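Thiol-disulfide isomerase and thioredoxins (Corynebacterium glutamicum, PDB 3LOR) probably acts as a thioredoxin-like oxidoreductase or isomerase that exchanges thiols and disulfides, and can bind calcium. Local coordinates at residues V35-M40 with L70-E75; Q39-G44 with H77-P82. One frame throughout, in Å; residues are numbered along the deposited sequence.

Contact 1: residues V35-M40 with L70-E75; sequences VEVFQM and LHSVFE
E36 and F38 pair with L70 as neighbouring parallel strands: L70 N donates to E36 O (2.9 Å), and F38 N donates to L70 O. Past the end of the strands S72 N still reaches F38 O, with a more bent N-H...O angle of 139°. Side-chain bonds then take over from the ladder. H71 NE2 accepts the backbone N of M40 at 3.2 Å, the donor lying close to the imidazole plane, a bond that helps to set the rotation of the ring. The extended Q39 side chain carries its amide to the other segment, where OE1 receives F74 N (2.9 Å) in the carbonyl plane; NE2 makes a weak bond to E75 OE2.

Among flat groups, the Q39 amide lies over one face of the F74 ring, the two planes 11° apart and OE1 displaced toward the rim. F38, with CG between its backbone N and carbonyl carbon (chi1 74°), offers a face to H71 CD2, which lies 3.7 Å from F38 CE1; the two rings meet obliquely. On the other face of the sheet V37 CG2 approaches L70 CD2, while V37 CG1 lies against S72 OG, which hydrogen-bonds D101. The two strands are neighbours at the centre of the sheet and, with helix 43-59 between them in the chain, form a beta-alpha-beta unit, as in the thioredoxin fold.

Contact 2: residues Q39-G44 with H77-P82; sequences QMLCPG and HDVMTP
The backbones of M40 and M80 stay 7.0 Å apart at their CA atoms, a type I turn running from Q39 to C42 on one side and a helix-like bend at 77-79 on the other, and the approach is made mostly by side chains. M80, a selenomethionine like M40, bridges the gap. Its CG sits anti to its own carbonyl carbon (chi1 -74°), which sends the chain toward the turn, and CG packs 3.8 Å from M40 CG as the two side chains slide past each other in opposite directions. The selenium settles against the turn, with M80 SE 3.9 Å from both L41 N and Q39 CB. Beyond it the chain bends, and the M80 side chain crosses that of Q39 at about a right angle, with M80 CE 3.9 Å from Q39 CD of the amide whose OE1 takes F74 N.

The turn leads into helix 43-59, with C42 at its N-cap position; C42 and C45 form a CxxC pattern at a helix start, consistent with the redox-active motif of thioredoxin-like proteins. M80 thus packs on residues just ahead of this probable active-site cysteine pair, while the C42 side chain itself touches T121 and P122.

L41 adds a second apolar contact. Its CD1 branch touches both V79 and M80, 3.7 Å from V79 CG1 and 3.9 Å from M80 CG, crossing V79 nearly perpendicularly. The bend that presents V79 and M80 is closed by M80 N bonding to H77 O (3.1 Å). T81 then occupies the N-cap position of helix 82-91, where OG1 makes a weak bond to A84 N. In the second subunit, M40 of that chain packs on L41, and A84 of that chain packs on V79.

Overall arrangement
Both contacts draw on the chain that leaves strand 32-38, sharing Q39 and M40, and their centres are about 7 Å apart. Contact 1 joins the strands where they emerge from the sheet; contact 2 continues outward, its centre about 15 Å from the chain centre against about 8 Å for contact 1. They also touch directly: M80 CE packs 3.6 Å from E75 O, and M80 O lies 3.7 Å from H71 CE1. Q39 and M40 lead on to L41 and C42 of the probable CxxC site, whose C45 touches F38. Both reach the second subunit. L12, a calcium-site residue in a structure of this protein although no calcium is bound to this chain here, is about 5 Å from V35 between side chains.

Contact 1: residues V35-M40 with L70-E75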
# COMPACT_ATOMS: atom_id res chain seq x y z
N VAL A 35 7.45 -22.45 7.70
CA VAL A 35 8.68 -22.50 6.96
C VAL A 35 8.55 -21.70 5.70
O VAL A 35 7.73 -21.98 4.88
CB VAL A 35 9.10 -23.94 6.62
CG1 VAL A 35 10.39 -23.97 6.00
CG2 VAL A 35 9.07 -24.81 7.81
N GLU A 36 9.39 -20.70 5.56
CA GLU A 36 9.42 -19.86 4.40
C GLU A 36 10.52 -20.32 3.47
O GLU A 36 11.65 -20.14 3.74
CB GLU A 36 9.60 -18.40 4.82
CG GLU A 36 9.54 -17.39 3.73
CD GLU A 36 8.14 -17.12 3.19
OE1 GLU A 36 7.98 -16.99 2.00
OE2 GLU A 36 7.19 -17.02 3.96
N VAL A 37 10.13 -20.88 2.35
CA VAL A 37 11.05 -21.39 1.37
C VAL A 37 11.35 -20.32 0.32
O VAL A 37 10.48 -19.87 -0.34
CB VAL A 37 10.47 -22.64 0.70
CG1 VAL A 37 11.45 -23.28 -0.17
CG2 VAL A 37 10.03 -23.60 1.68
N PHE A 38 12.59 -19.90 0.23
CA PHE A 38 12.91 -18.75 -0.57
C PHE A 38 14.19 -18.83 -1.35
O PHE A 38 15.03 -19.62 -1.08
CB PHE A 38 12.91 -17.50 0.29
CG PHE A 38 14.08 -17.39 1.18
CD1 PHE A 38 15.07 -16.51 0.90
CD2 PHE A 38 14.20 -18.19 2.28
CE1 PHE A 38 16.12 -16.42 1.71
CE2 PHE A 38 15.25 -18.09 3.08
CZ PHE A 38 16.22 -17.22 2.80
N GLN A 39 14.31 -17.95 -2.32
CA GLN A 39 15.57 -17.66 -2.97
C GLN A 39 15.87 -16.20 -2.70
O GLN A 39 14.99 -15.39 -2.73
CB GLN A 39 15.54 -17.96 -4.47
CG GLN A 39 15.92 -19.35 -4.84
CD GLN A 39 15.94 -19.64 -6.31
OE1 GLN A 39 16.53 -20.59 -6.72
NE2 GLN A 39 15.30 -18.83 -7.10
N MSE A 40 17.11 -15.88 -2.43
CA MSE A 40 17.49 -14.52 -2.12
C MSE A 40 17.28 -13.53 -3.25
O MSE A 40 17.18 -12.38 -3.02
CB MSE A 40 18.90 -14.42 -1.54
CG MSE A 40 20.00 -15.01 -2.38
SE MSE A 40 21.72 -14.88 -1.66
CE MSE A 40 21.81 -13.05 -1.57
N LEU A 70 14.10 -21.23 4.84
CA LEU A 70 14.82 -22.24 4.12
C LEU A 70 15.21 -21.74 2.77
O LEU A 70 14.38 -21.45 1.97
CB LEU A 70 14.03 -23.54 4.04
CG LEU A 70 14.65 -24.71 3.35
CD1 LEU A 70 15.62 -25.44 4.22
CD2 LEU A 70 13.63 -25.60 2.82
N HIS A 71 16.49 -21.65 2.55
CA HIS A 71 16.99 -21.15 1.31
C HIS A 71 17.14 -22.36 0.40
O HIS A 71 18.02 -23.14 0.60
CB HIS A 71 18.32 -20.50 1.54
CG HIS A 71 18.77 -19.62 0.44
ND1 HIS A 71 20.07 -19.52 0.05
CD2 HIS A 71 18.08 -18.78 -0.36
CE1 HIS A 71 20.17 -18.66 -0.94
NE2 HIS A 71 18.97 -18.21 -1.21
N SER A 72 16.25 -22.52 -0.55
CA SER A 72 16.32 -23.55 -1.55
C SER A 72 16.63 -22.99 -2.89
O SER A 72 15.76 -22.54 -3.57
CB SER A 72 15.00 -24.28 -1.67
OG SER A 72 14.61 -24.85 -0.50
N VAL A 73 17.88 -23.05 -3.27
CA VAL A 73 18.33 -22.48 -4.50
C VAL A 73 18.29 -23.54 -5.55
O VAL A 73 18.89 -24.55 -5.40
CB VAL A 73 19.77 -22.06 -4.36
CG1 VAL A 73 20.33 -21.55 -5.61
CG2 VAL A 73 19.95 -21.11 -3.23
N PHE A 74 17.54 -23.31 -6.60
CA PHE A 74 17.44 -24.22 -7.70
C PHE A 74 17.90 -23.69 -9.04
O PHE A 74 17.86 -24.37 -10.03
CB PHE A 74 16.04 -24.79 -7.78
CG PHE A 74 15.03 -23.80 -8.06
CD1 PHE A 74 14.69 -23.51 -9.33
CD2 PHE A 74 14.43 -23.14 -7.07
CE1 PHE A 74 13.75 -22.60 -9.59
CE2 PHE A 74 13.49 -22.21 -7.33
CZ PHE A 74 13.16 -21.94 -8.59
N GLU A 75 18.35 -22.46 -9.06
CA GLU A 75 18.91 -21.89 -10.25
C GLU A 75 20.03 -20.96 -9.82
O GLU A 75 20.00 -20.45 -8.74
CB GLU A 75 17.83 -21.18 -11.08
CG GLU A 75 17.16 -20.07 -10.37
CD GLU A 75 15.94 -19.51 -11.07
OE1 GLU A 75 15.63 -19.88 -12.20
OE2 GLU A 75 15.28 -18.67 -10.47

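Contact 2: residues Q39-G44 with H77-P82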
# COMPACT_ATOMS: atom_id res chain seq x y z
N GLN A 39 14.31 -17.95 -2.32
CA GLN A 39 15.57 -17.66 -2.97
C GLN A 39 15.87 -16.20 -2.70
O GLN A 39 14.99 -15.39 -2.73
CB GLN A 39 15.54 -17.96 -4.47
CG GLN A 39 15.92 -19.35 -4.84
CD GLN A 39 15.94 -19.64 -6.31
OE1 GLN A 39 16.53 -20.59 -6.72
NE2 GLN A 39 15.30 -18.83 -7.10
N MSE A 40 17.11 -15.88 -2.43
CA MSE A 40 17.49 -14.52 -2.12
C MSE A 40 17.28 -13.53 -3.25
O MSE A 40 17.18 -12.38 -3.02
CB MSE A 40 18.90 -14.42 -1.54
CG MSE A 40 20.00 -15.01 -2.38
SE MSE A 40 21.72 -14.88 -1.66
CE MSE A 40 21.81 -13.05 -1.57
N LEU A 41 17.26 -14.02 -4.47
CA LEU A 41 17.11 -13.18 -5.63
C LEU A 41 15.79 -13.29 -6.36
O LEU A 41 15.69 -12.91 -7.47
CB LEU A 41 18.27 -13.34 -6.61
CG LEU A 41 19.66 -12.95 -6.15
CD1 LEU A 41 20.74 -13.35 -7.03
CD2 LEU A 41 19.78 -11.54 -5.75
N CYS A 42 14.78 -13.82 -5.72
CA CYS A 42 13.48 -13.95 -6.29
C CYS A 42 12.62 -12.81 -5.79
O CYS A 42 12.56 -12.54 -4.64
CB CYS A 42 12.89 -15.30 -5.92
SG CYS A 42 11.17 -15.38 -5.94
N PRO A 43 11.98 -12.12 -6.71
CA PRO A 43 11.23 -10.92 -6.39
C PRO A 43 10.08 -11.19 -5.45
O PRO A 43 9.84 -10.39 -4.60
CB PRO A 43 10.69 -10.50 -7.74
CG PRO A 43 11.56 -11.11 -8.69
CD PRO A 43 11.99 -12.38 -8.14
N GLY A 44 9.41 -12.30 -5.66
CA GLY A 44 8.31 -12.69 -4.85
C GLY A 44 8.77 -12.90 -3.44
O GLY A 44 8.12 -12.53 -2.53
N HIS A 77 23.13 -21.16 -8.85
CA HIS A 77 23.69 -21.55 -7.61
C HIS A 77 24.99 -20.82 -7.28
O HIS A 77 25.21 -20.51 -6.15
CB HIS A 77 23.99 -23.04 -7.66
CG HIS A 77 22.79 -23.87 -7.92
ND1 HIS A 77 22.16 -24.58 -6.94
CD2 HIS A 77 22.09 -24.09 -9.05
CE1 HIS A 77 21.13 -25.21 -7.45
NE2 HIS A 77 21.07 -24.93 -8.73
N ASP A 78 25.82 -20.56 -8.26
CA ASP A 78 27.12 -19.94 -8.05
C ASP A 78 27.02 -18.55 -7.50
O ASP A 78 27.88 -18.09 -6.83
CB ASP A 78 27.95 -19.96 -9.31
CG ASP A 78 27.25 -19.39 -10.47
OD1 ASP A 78 26.09 -18.98 -10.35
OD2 ASP A 78 27.83 -19.36 -11.54
N VAL A 79 25.93 -17.90 -7.83
CA VAL A 79 25.59 -16.62 -7.32
C VAL A 79 24.84 -16.57 -5.97
O VAL A 79 24.82 -15.57 -5.32
CB VAL A 79 24.81 -15.96 -8.38
CG1 VAL A 79 23.88 -15.03 -7.84
CG2 VAL A 79 25.71 -15.37 -9.34
N MSE A 80 24.19 -17.66 -5.59
CA MSE A 80 23.36 -17.65 -4.41
C MSE A 80 23.93 -18.59 -3.37
O MSE A 80 23.25 -19.40 -2.82
CB MSE A 80 21.90 -18.00 -4.72
CG MSE A 80 21.10 -16.92 -5.42
SE MSE A 80 19.19 -17.18 -5.53
CE MSE A 80 18.88 -17.36 -7.31
N THR A 81 25.20 -18.43 -3.10
CA THR A 81 25.87 -19.26 -2.13
C THR A 81 25.47 -18.93 -0.72
O THR A 81 24.88 -17.95 -0.47
CB THR A 81 27.40 -19.14 -2.22
OG1 THR A 81 27.78 -17.83 -1.86
CG2 THR A 81 27.87 -19.44 -3.58
N PRO A 82 25.88 -19.78 0.20
CA PRO A 82 25.66 -19.55 1.61
C PRO A 82 26.32 -18.29 2.09
O PRO A 82 25.78 -17.68 2.95
CB PRO A 82 26.25 -20.79 2.23
CG PRO A 82 26.02 -21.81 1.26
CD PRO A 82 26.07 -21.20 -0.07